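Side-chain contacts in XPF endonuclease (Aeropyrum pernix, PDB 2BGW), which probably acts as a metal-dependent, structure-specific endonuclease that cuts DNA carrying single-stranded regions during nucleotide excision repair: residues 20-25 with 41-46; 50-55 with 69-74; 77-82 with 156-161; 118-121 with 125-128. All blocks are in the same frame, centred on the assembly; numbering follows the deposited sequence.

Contact 1: 20-25 with 41-46; sequences SPVPSI and GDYLVS. With MG (magnesium ion), chain E; SO4 (sulfate ion), chain H.
Beside the magnesium site of the nuclease domain, Tyr43 extends from strand 43-46 to the start of helix 22-28, where its hydroxyl end meets Val22 and Pro23. CG of Tyr43 lies anti to the carbonyl carbon and beside the backbone N (chi1 -67°), a torsion that carries the ring from the strand toward the helix. Tyr43 OH lies 3.1 Å from Val22 CB, and branch CG1 of Val22 approaches the ring obliquely, 3.9 Å from CZ of Tyr43. Pro23 meets the phenol at about a right angle, its CD 3.5 Å from Tyr43 OH. No hydrogen bond joins the two segments, so the evidence points to apolar packing around a polar tip. That tip is satisfied by Glu17, whose OE2 is hydrogen-bonded to both Tyr43 OH and Ser20 OG. One residue earlier, Asp42 OD2 binds the magnesium at 2.4 Å and also receives the backbone N-H of Arg53. Gly41 N donates to sulfate O2 over 2.9 Å, with an angle of 151° at the hydrogen. Asp42 and Tyr43 together face Val51 in a classic beta bulge; the acid goes to the metal and the ring to the helix. Gly41 and Asp42 form the GD of the GDX(n)ERKX3D signature of the XPF nuclease family.

Contact 2: 50-55 with 69-74; sequences IVERKT and FEQASR. With MG (magnesium ion), chain E; SO4 (sulfate ion), chain G.
Gln71 swings CG away from its main-chain N (chi1 -173°) and runs on extended from helix 67-78 to Glu52 and Lys54 on strand 49-55. Glu52 also starts with CG anti to the backbone N, but bends at chi2, so that the two side chains cross at about a right angle and the carboxylate comes to NE2. The carboxylate and amide planes are 55° apart, and NE2 of Gln71 sits 3.2 Å from OE1 and 3.1 Å from OE2 of Glu52. Neither pair has hydrogen-bond geometry, so the approach is better read as polar packing. Lys54, arriving from the opposite direction to Gln71, makes the actual bond: its NZ donates to Gln71 OE1 over 2.6 Å, from above the carbonyl plane (47° out of it). The same NZ forms a long salt bridge of 3.6 Å with Glu52 OE2. That oxygen binds the magnesium at 2.3 Å, together with Asp42; Arg53 is the third residue of the site. The Arg53 side chain turns to the other side of the strand; its NH1 donates to sulfate O1 at 2.8 Å, and NH2 makes a weaker bond to O3 at 3.4 Å. Its guanidinium is also salt-bridged to Glu87. Glu52, Arg53 and Lys54 are the ERK of the family signature. Strand 49-55 runs between strands 43-46 and 81-87 in the sheet, while helix 67-78 lies over its Glu52 and Lys54 side and packs through Phe69 and Ala72 against helix 99-112.

Contact 3: 77-82 with 156-161; sequences EHYETV and VREWQL. With nucleotides of chain C.
Tyr79 and Glu158 cross obliquely, the ring and carboxylate planes only 28° apart. Tyr79 OH donates to Glu158 OE1 over 3.2 Å, OE1 accepting through its anti lone pair, the one away from OE2. OE1 lies obliquely to the ring, by CE2 of Tyr79 (3.1 Å), and not straight beyond the hydroxyl. The bend at chi2 of Glu158 (-45°) folds its chain back so that CB, CG and CD all lie about 4.1 Å from Tyr79 OH. Leu44 of strand 43-46 touches both residues and lines the junction. Tyr79 is where the chain leaves helix 67-78 for strand 81-87 of the nuclease sheet, whereas Glu158 belongs to helix 155-165, which packs on helix 172-182 among the C-terminal helices that carry the helix-hairpin-helix motifs; the bond therefore bridges the two parts of the protein. Glu158 OE2 comes close to Asp47 OD1, a like-charge neighbour that could raise the affinity of this buried carboxylate for a proton, though Arg157 offers Asp47 a salt bridge. On the far flank, Glu77 CA approaches N7 of DA15 in chain C to 3.6 Å. Gln160 and Trp159 pack against the second subunit.

Contact 4: 118-121 with 125-128; sequences MNTM and GTAL
Gly125 opens the close approach of helix 123-137 to Thr120, the last residue of strand 116-120, with the two CA atoms 5.1 Å apart. Lacking a side chain, it presents bare backbone to the threonine methyl: Thr120 CG2 lies 3.6 Å from Gly125 C. The next peptide continues that surface, since Thr126 N is also 3.6 Å from Thr120 CG2. Thr126 then supplies the polar half. Its OG1 accepts the hydroxyl proton of Thr120 OG1 over 2.6 Å, the two side chains meeting at about a right angle. Thr120 OG1 sits between its own backbone N and carbonyl carbon (chi1 67°), a rotation that turns the hydroxyl to Thr126 and the methyl to the glycine. Ala127 points to the other side of the helix, packing on Val22 and Ile25 of helix 22-28, and Leu128 touches Tyr103 of the second subunit. The short strand-to-helix connection thus folds back on itself at the edge of the sheet within this chain. Thr126 OG1 has its stronger partner in Glu87 OE1, so both buried hydroxyls have partners, in a chain running from Thr120 through Thr126 to a carboxylate that is in turn salt-bridged to Arg53.

In the fold
All four contacts reach the same mixed sheet. Contacts 1, 3 and 4 are buried, whereas contact 2 is only partly so; contacts 2 and 3 both come near the DNA. Contacts 1 and 2 sit on the neighbouring strands 43-46 and 49-55 and share the magnesium, yet contact 1 is apolar packing and contact 2 a polar, charged cluster. Helix 67-78 serves both contacts 2 and 3, and Ile50 packs on Tyr79 between them. Contacts 1 and 4 meet where Val22 and Ile25 touch Ala127. Contacts 3 and 4, with centres about 23 Å apart, each rest on one hydroxyl bond, and both lie against the second subunit.

Contact 1: 20-25 with 41-46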
# COMPACT_ATOMS: atom_id res chain seq x y z
N SER A 20 18.60 -3.13 -5.73
CA SER A 20 18.37 -4.22 -4.79
C SER A 20 18.85 -5.58 -5.23
O SER A 20 18.81 -5.90 -6.41
CB SER A 20 16.86 -4.39 -4.63
OG SER A 20 16.37 -3.82 -3.44
N PRO A 21 19.23 -6.43 -4.27
CA PRO A 21 19.37 -7.84 -4.58
C PRO A 21 18.02 -8.42 -4.97
O PRO A 21 17.97 -9.44 -5.66
CB PRO A 21 19.82 -8.46 -3.27
CG PRO A 21 20.38 -7.35 -2.51
CD PRO A 21 19.56 -6.17 -2.86
N VAL A 22 16.93 -7.76 -4.55
CA VAL A 22 15.58 -8.29 -4.70
C VAL A 22 15.15 -8.71 -6.12
O VAL A 22 14.73 -9.85 -6.28
CB VAL A 22 14.53 -7.38 -4.09
CG1 VAL A 22 13.22 -8.09 -4.00
CG2 VAL A 22 14.97 -6.95 -2.72
N PRO A 23 15.22 -7.81 -7.12
CA PRO A 23 14.85 -8.21 -8.49
C PRO A 23 15.46 -9.51 -9.02
O PRO A 23 14.73 -10.33 -9.57
CB PRO A 23 15.27 -7.02 -9.34
CG PRO A 23 15.09 -5.87 -8.42
CD PRO A 23 15.56 -6.38 -7.08
N SER A 24 16.77 -9.71 -8.87
CA SER A 24 17.43 -10.95 -9.33
C SER A 24 16.90 -12.16 -8.62
O SER A 24 16.73 -13.21 -9.21
CB SER A 24 18.93 -10.90 -9.12
OG SER A 24 19.41 -9.63 -9.54
N ILE A 25 16.65 -12.01 -7.32
CA ILE A 25 16.01 -13.08 -6.58
C ILE A 25 14.63 -13.37 -7.15
O ILE A 25 14.29 -14.53 -7.40
CB ILE A 25 15.97 -12.81 -5.07
CG1 ILE A 25 17.37 -12.55 -4.55
CG2 ILE A 25 15.42 -14.02 -4.35
CD1 ILE A 25 17.40 -12.05 -3.12
N GLY A 41 6.12 3.97 -4.72
CA GLY A 41 6.39 2.63 -4.21
C GLY A 41 7.42 1.92 -5.05
O GLY A 41 7.90 2.48 -6.03
N ASP A 42 7.73 0.67 -4.70
CA ASP A 42 8.88 0.00 -5.29
C ASP A 42 8.51 -1.16 -6.12
O ASP A 42 9.23 -1.49 -7.06
CB ASP A 42 9.87 -0.47 -4.22
CG ASP A 42 10.19 0.62 -3.20
OD1 ASP A 42 10.22 1.83 -3.57
OD2 ASP A 42 10.37 0.26 -2.01
N TYR A 43 7.40 -1.80 -5.79
CA TYR A 43 6.95 -2.92 -6.58
C TYR A 43 5.47 -2.82 -6.86
O TYR A 43 4.68 -2.71 -5.93
CB TYR A 43 7.25 -4.23 -5.87
CG TYR A 43 8.70 -4.51 -5.77
CD1 TYR A 43 9.43 -4.05 -4.68
CD2 TYR A 43 9.35 -5.20 -6.75
CE1 TYR A 43 10.78 -4.29 -4.57
CE2 TYR A 43 10.71 -5.46 -6.65
CZ TYR A 43 11.41 -4.98 -5.55
OH TYR A 43 12.75 -5.20 -5.44
N LEU A 44 5.11 -2.85 -8.14
CA LEU A 44 3.72 -2.98 -8.53
C LEU A 44 3.36 -4.47 -8.67
O LEU A 44 3.85 -5.18 -9.56
CB LEU A 44 3.44 -2.18 -9.82
CG LEU A 44 1.97 -2.22 -10.26
CD1 LEU A 44 1.06 -1.37 -9.39
CD2 LEU A 44 1.82 -1.86 -11.69
N VAL A 45 2.46 -4.93 -7.83
CA VAL A 45 2.18 -6.35 -7.71
C VAL A 45 0.94 -6.83 -8.49
O VAL A 45 0.96 -7.86 -9.12
CB VAL A 45 2.11 -6.73 -6.23
CG1 VAL A 45 1.52 -8.09 -6.03
CG2 VAL A 45 3.48 -6.67 -5.66
N SER A 46 -0.15 -6.09 -8.43
CA SER A 46 -1.34 -6.43 -9.16
C SER A 46 -1.91 -5.05 -9.39
O SER A 46 -1.30 -4.08 -8.97
CB SER A 46 -2.25 -7.31 -8.31
OG SER A 46 -3.03 -6.57 -7.39
MG MG E . 11.57 1.98 -0.77
S SO4 H . 7.18 7.43 -2.94
O1 SO4 H . 7.54 7.89 -4.30
O2 SO4 H . 6.26 6.28 -3.00
O3 SO4 H . 8.36 6.84 -2.29
O4 SO4 H . 6.61 8.54 -2.13

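Contact 2: 50-55 with 69-74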
# COMPACT_ATOMS: atom_id res chain seq x y z
N ILE A 50 0.21 -2.14 -4.17
CA ILE A 50 1.53 -1.54 -4.28
C ILE A 50 2.35 -2.01 -3.07
O ILE A 50 1.80 -2.23 -1.98
CB ILE A 50 1.46 0.01 -4.38
CG1 ILE A 50 2.80 0.60 -4.79
CG2 ILE A 50 1.05 0.64 -3.07
CD1 ILE A 50 3.05 0.52 -6.23
N VAL A 51 3.66 -2.16 -3.29
CA VAL A 51 4.60 -2.61 -2.28
C VAL A 51 5.72 -1.59 -2.16
O VAL A 51 6.29 -1.13 -3.17
CB VAL A 51 5.22 -3.99 -2.67
CG1 VAL A 51 6.46 -4.32 -1.84
CG2 VAL A 51 4.20 -5.08 -2.53
N GLU A 52 6.03 -1.24 -0.91
CA GLU A 52 7.08 -0.29 -0.59
C GLU A 52 8.04 -1.09 0.24
O GLU A 52 7.65 -1.67 1.24
CB GLU A 52 6.46 0.89 0.20
CG GLU A 52 7.38 1.96 0.78
CD GLU A 52 8.52 2.37 -0.16
OE1 GLU A 52 8.29 2.56 -1.38
OE2 GLU A 52 9.66 2.52 0.34
N ARG A 53 9.28 -1.19 -0.21
CA ARG A 53 10.28 -2.02 0.48
C ARG A 53 11.18 -1.14 1.29
O ARG A 53 11.68 -0.14 0.79
CB ARG A 53 11.15 -2.79 -0.51
CG ARG A 53 12.21 -3.62 0.15
CD ARG A 53 13.29 -3.99 -0.84
NE ARG A 53 14.45 -4.62 -0.22
CZ ARG A 53 15.69 -4.11 -0.25
NH1 ARG A 53 15.93 -2.96 -0.87
NH2 ARG A 53 16.69 -4.75 0.34
N LYS A 54 11.39 -1.52 2.55
CA LYS A 54 12.22 -0.75 3.46
C LYS A 54 13.01 -1.66 4.39
O LYS A 54 12.44 -2.58 4.98
CB LYS A 54 11.32 0.16 4.28
CG LYS A 54 11.68 1.58 4.14
CD LYS A 54 10.48 2.41 3.89
CE LYS A 54 10.90 3.59 3.06
NZ LYS A 54 9.90 4.63 3.27
N THR A 55 14.32 -1.42 4.48
CA THR A 55 15.17 -2.09 5.48
C THR A 55 14.73 -1.61 6.86
O THR A 55 14.28 -0.45 7.02
CB THR A 55 16.63 -1.68 5.35
OG1 THR A 55 16.69 -0.26 5.29
CG2 THR A 55 17.29 -2.27 4.11
N PHE A 69 5.42 8.90 7.13
CA PHE A 69 3.98 9.03 7.05
C PHE A 69 3.48 9.85 5.85
O PHE A 69 2.29 9.79 5.50
CB PHE A 69 3.45 9.58 8.36
CG PHE A 69 3.36 8.57 9.43
CD1 PHE A 69 4.51 7.98 9.94
CD2 PHE A 69 2.12 8.17 9.92
CE1 PHE A 69 4.42 7.01 10.95
CE2 PHE A 69 2.02 7.20 10.92
CZ PHE A 69 3.17 6.63 11.45
N GLU A 70 4.38 10.62 5.23
CA GLU A 70 3.99 11.35 4.04
C GLU A 70 3.88 10.31 2.96
O GLU A 70 2.82 10.16 2.34
CB GLU A 70 4.97 12.46 3.69
CG GLU A 70 4.63 13.82 4.38
N GLN A 71 4.94 9.55 2.78
CA GLN A 71 4.92 8.40 1.88
C GLN A 71 3.76 7.45 2.14
O GLN A 71 3.18 6.89 1.22
CB GLN A 71 6.19 7.64 2.09
CG GLN A 71 6.42 6.54 1.14
CD GLN A 71 7.88 6.14 1.21
OE1 GLN A 71 8.62 6.62 2.08
NE2 GLN A 71 8.30 5.27 0.29
N ALA A 72 3.42 7.29 3.40
CA ALA A 72 2.45 6.31 3.80
C ALA A 72 1.10 6.68 3.28
O ALA A 72 0.42 5.87 2.69
CB ALA A 72 2.40 6.17 5.33
N SER A 73 0.72 7.92 3.53
CA SER A 73 -0.60 8.43 3.16
C SER A 73 -0.77 8.58 1.64
O SER A 73 -1.88 8.44 1.13
CB SER A 73 -0.86 9.77 3.86
OG SER A 73 0.16 10.72 3.50
N ARG A 74 0.32 8.86 0.93
CA ARG A 74 0.25 8.87 -0.51
C ARG A 74 -0.14 7.48 -1.02
O ARG A 74 -1.15 7.33 -1.74
CB ARG A 74 1.58 9.28 -1.11
CG ARG A 74 1.40 10.38 -2.14
CD ARG A 74 2.71 11.00 -2.56
NE ARG A 74 3.50 10.04 -3.32
CZ ARG A 74 4.31 10.39 -4.32
NH1 ARG A 74 4.43 11.67 -4.68
NH2 ARG A 74 5.01 9.46 -4.97
MG MG E . 11.57 1.98 -0.77
S SO4 G . 19.29 -1.82 -0.84
O1 SO4 G . 18.31 -1.97 -1.92
O2 SO4 G . 18.67 -1.00 0.21
O3 SO4 G . 19.64 -3.14 -0.28
O4 SO4 G . 20.49 -1.23 -1.44

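Contact 3: 77-82 with 156-161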
# COMPACT_ATOMS: atom_id res chain seq x y z
N GLU A 77 -3.70 6.55 -0.38
CA GLU A 77 -4.63 7.33 -1.22
C GLU A 77 -4.77 6.72 -2.61
O GLU A 77 -5.83 6.74 -3.18
CB GLU A 77 -4.11 8.75 -1.40
CG GLU A 77 -5.11 9.76 -1.96
CD GLU A 77 -4.48 11.12 -2.32
OE1 GLU A 77 -3.33 11.44 -1.90
OE2 GLU A 77 -5.15 11.90 -3.03
N HIS A 78 -3.68 6.18 -3.14
CA HIS A 78 -3.68 5.79 -4.53
C HIS A 78 -3.89 4.30 -4.81
O HIS A 78 -4.29 3.93 -5.90
CB HIS A 78 -2.41 6.29 -5.18
CG HIS A 78 -2.31 7.78 -5.22
ND1 HIS A 78 -1.93 8.53 -4.13
CD2 HIS A 78 -2.58 8.66 -6.21
CE1 HIS A 78 -1.95 9.81 -4.45
NE2 HIS A 78 -2.35 9.92 -5.71
N TYR A 79 -3.63 3.43 -3.85
CA TYR A 79 -3.80 2.03 -4.12
C TYR A 79 -4.70 1.45 -3.12
O TYR A 79 -4.79 1.91 -2.00
CB TYR A 79 -2.48 1.31 -4.08
CG TYR A 79 -1.63 1.73 -5.22
CD1 TYR A 79 -0.89 2.89 -5.16
CD2 TYR A 79 -1.60 0.99 -6.39
CE1 TYR A 79 -0.11 3.29 -6.22
CE2 TYR A 79 -0.82 1.38 -7.47
CZ TYR A 79 -0.08 2.53 -7.38
OH TYR A 79 0.70 2.95 -8.41
N GLU A 80 -5.41 0.42 -3.53
CA GLU A 80 -6.44 -0.06 -2.64
C GLU A 80 -5.85 -0.91 -1.49
O GLU A 80 -6.47 -1.08 -0.44
CB GLU A 80 -7.53 -0.74 -3.47
CG GLU A 80 -7.46 -2.22 -3.59
CD GLU A 80 -8.70 -2.86 -2.96
OE1 GLU A 80 -9.16 -2.32 -1.91
OE2 GLU A 80 -9.22 -3.88 -3.52
N THR A 81 -4.63 -1.39 -1.70
CA THR A 81 -3.95 -2.28 -0.79
C THR A 81 -2.49 -1.89 -0.79
O THR A 81 -1.82 -1.91 -1.83
CB THR A 81 -4.14 -3.75 -1.23
OG1 THR A 81 -5.52 -4.12 -1.08
CG2 THR A 81 -3.33 -4.70 -0.40
N VAL A 82 -1.98 -1.53 0.37
CA VAL A 82 -0.59 -1.09 0.49
C VAL A 82 0.17 -2.02 1.41
O VAL A 82 -0.21 -2.19 2.56
CB VAL A 82 -0.51 0.37 1.07
CG1 VAL A 82 0.91 0.85 1.06
CG2 VAL A 82 -1.35 1.33 0.27
N VAL A 156 2.47 2.61 -17.38
CA VAL A 156 1.79 3.70 -18.08
C VAL A 156 0.37 3.87 -17.57
O VAL A 156 -0.07 4.99 -17.31
CB VAL A 156 1.79 3.53 -19.58
CG1 VAL A 156 0.85 4.51 -20.19
CG2 VAL A 156 3.19 3.73 -20.13
N ARG A 157 -0.34 2.77 -17.39
CA ARG A 157 -1.65 2.84 -16.76
C ARG A 157 -1.58 3.42 -15.34
O ARG A 157 -2.48 4.16 -14.93
CB ARG A 157 -2.32 1.48 -16.75
CG ARG A 157 -3.66 1.50 -16.08
CD ARG A 157 -4.40 0.17 -16.16
NE ARG A 157 -5.17 -0.06 -14.93
CZ ARG A 157 -6.49 0.07 -14.82
NH1 ARG A 157 -7.22 0.42 -15.89
NH2 ARG A 157 -7.09 -0.14 -13.65
N GLU A 158 -0.52 3.11 -14.60
CA GLU A 158 -0.43 3.56 -13.22
C GLU A 158 -0.36 5.07 -13.15
O GLU A 158 -1.05 5.71 -12.35
CB GLU A 158 0.75 2.90 -12.50
CG GLU A 158 0.53 1.40 -12.21
CD GLU A 158 -0.87 1.06 -11.66
OE1 GLU A 158 -1.23 1.58 -10.57
OE2 GLU A 158 -1.60 0.27 -12.31
N TRP A 159 0.46 5.65 -14.02
CA TRP A 159 0.58 7.08 -14.15
C TRP A 159 -0.70 7.67 -14.70
O TRP A 159 -1.11 8.73 -14.27
CB TRP A 159 1.65 7.38 -15.13
CG TRP A 159 3.01 7.26 -14.61
CD1 TRP A 159 3.88 6.26 -14.85
CD2 TRP A 159 3.70 8.21 -13.81
NE1 TRP A 159 5.08 6.50 -14.24
CE2 TRP A 159 5.00 7.70 -13.60
CE3 TRP A 159 3.34 9.43 -13.23
CZ2 TRP A 159 5.95 8.38 -12.85
CZ3 TRP A 159 4.28 10.10 -12.48
CH2 TRP A 159 5.58 9.57 -12.29
N GLN A 160 -1.35 6.99 -15.63
CA GLN A 160 -2.64 7.51 -16.10
C GLN A 160 -3.59 7.67 -14.93
O GLN A 160 -4.35 8.64 -14.84
CB GLN A 160 -3.25 6.63 -17.18
CG GLN A 160 -2.41 6.58 -18.44
CD GLN A 160 -2.82 5.46 -19.36
OE1 GLN A 160 -3.54 4.53 -18.97
NE2 GLN A 160 -2.37 5.55 -20.61
N LEU A 161 -3.51 6.71 -14.00
CA LEU A 161 -4.35 6.73 -12.81
C LEU A 161 -3.88 7.71 -11.74
O LEU A 161 -4.69 8.28 -11.02
CB LEU A 161 -4.42 5.32 -12.24
CG LEU A 161 -5.25 4.40 -13.12
CD1 LEU A 161 -4.89 2.99 -12.85
CD2 LEU A 161 -6.72 4.64 -12.87
P DA C 15 -6.04 14.86 1.43
OP1 DA C 15 -5.99 16.25 1.93
OP2 DA C 15 -5.30 14.51 0.19
O5' DA C 15 -5.54 13.92 2.62
C5' DA C 15 -6.15 14.16 3.89
C4' DA C 15 -5.91 12.99 4.81
O4' DA C 15 -6.55 11.81 4.23
C3' DA C 15 -4.42 12.65 4.91
O3' DA C 15 -3.91 12.97 6.22
C2' DA C 15 -4.33 11.16 4.59
C1' DA C 15 -5.79 10.69 4.64
N9 DA C 15 -5.97 9.51 3.80
C8 DA C 15 -5.63 9.36 2.48
N7 DA C 15 -5.87 8.16 2.02
C5 DA C 15 -6.38 7.46 3.11
C6 DA C 15 -6.81 6.12 3.27
N6 DA C 15 -6.82 5.21 2.28
N1 DA C 15 -7.25 5.76 4.49
C2 DA C 15 -7.24 6.69 5.46
N3 DA C 15 -6.85 7.96 5.43
C4 DA C 15 -6.43 8.28 4.21

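Contact 4: 118-121 with 125-128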
# COMPACT_ATOMS: atom_id res chain seq x y z
N MET A 118 4.55 -6.36 6.49
CA MET A 118 5.16 -7.67 6.54
C MET A 118 6.57 -7.44 7.04
O MET A 118 7.22 -6.49 6.60
CB MET A 118 5.25 -8.32 5.16
CG MET A 118 3.97 -8.46 4.40
SD MET A 118 3.09 -10.03 4.51
CE MET A 118 4.42 -11.18 4.80
N ASN A 119 7.05 -8.29 7.94
CA ASN A 119 8.45 -8.23 8.30
C ASN A 119 9.25 -9.35 7.62
O ASN A 119 8.93 -10.51 7.79
CB ASN A 119 8.64 -8.26 9.84
CG ASN A 119 10.12 -8.11 10.25
OD1 ASN A 119 10.69 -8.94 10.98
ND2 ASN A 119 10.77 -7.06 9.75
N THR A 120 10.27 -9.02 6.84
CA THR A 120 11.12 -10.07 6.27
C THR A 120 12.53 -10.09 6.92
O THR A 120 12.95 -9.11 7.56
CB THR A 120 11.23 -9.96 4.72
OG1 THR A 120 11.95 -8.79 4.37
CG2 THR A 120 9.89 -9.89 4.07
N MET A 121 13.28 -11.17 6.77
CA MET A 121 14.61 -11.21 7.35
C MET A 121 15.73 -10.68 6.49
O MET A 121 16.69 -10.11 7.01
CB MET A 121 14.94 -12.59 7.86
CG MET A 121 14.19 -12.77 9.12
SD MET A 121 14.42 -14.29 9.98
CE MET A 121 16.10 -14.15 10.63
N GLY A 125 13.66 -12.99 1.61
CA GLY A 125 12.37 -13.02 2.26
C GLY A 125 11.41 -12.06 1.60
O GLY A 125 10.24 -12.37 1.36
N THR A 126 11.90 -10.86 1.29
CA THR A 126 11.09 -9.84 0.64
C THR A 126 10.69 -10.34 -0.73
O THR A 126 9.51 -10.26 -1.11
CB THR A 126 11.85 -8.52 0.54
OG1 THR A 126 12.42 -8.23 1.83
CG2 THR A 126 10.94 -7.38 0.12
N ALA A 127 11.67 -10.91 -1.43
CA ALA A 127 11.46 -11.52 -2.73
C ALA A 127 10.43 -12.67 -2.68
O ALA A 127 9.60 -12.80 -3.58
CB ALA A 127 12.74 -11.96 -3.28
N LEU A 128 10.44 -13.45 -1.61
CA LEU A 128 9.41 -14.46 -1.45
C LEU A 128 8.02 -13.87 -1.21
O LEU A 128 7.04 -14.30 -1.81
CB LEU A 128 9.79 -15.46 -0.36
CG LEU A 128 11.02 -16.30 -0.74
CD1 LEU A 128 11.76 -16.82 0.48
CD2 LEU A 128 10.61 -17.45 -1.65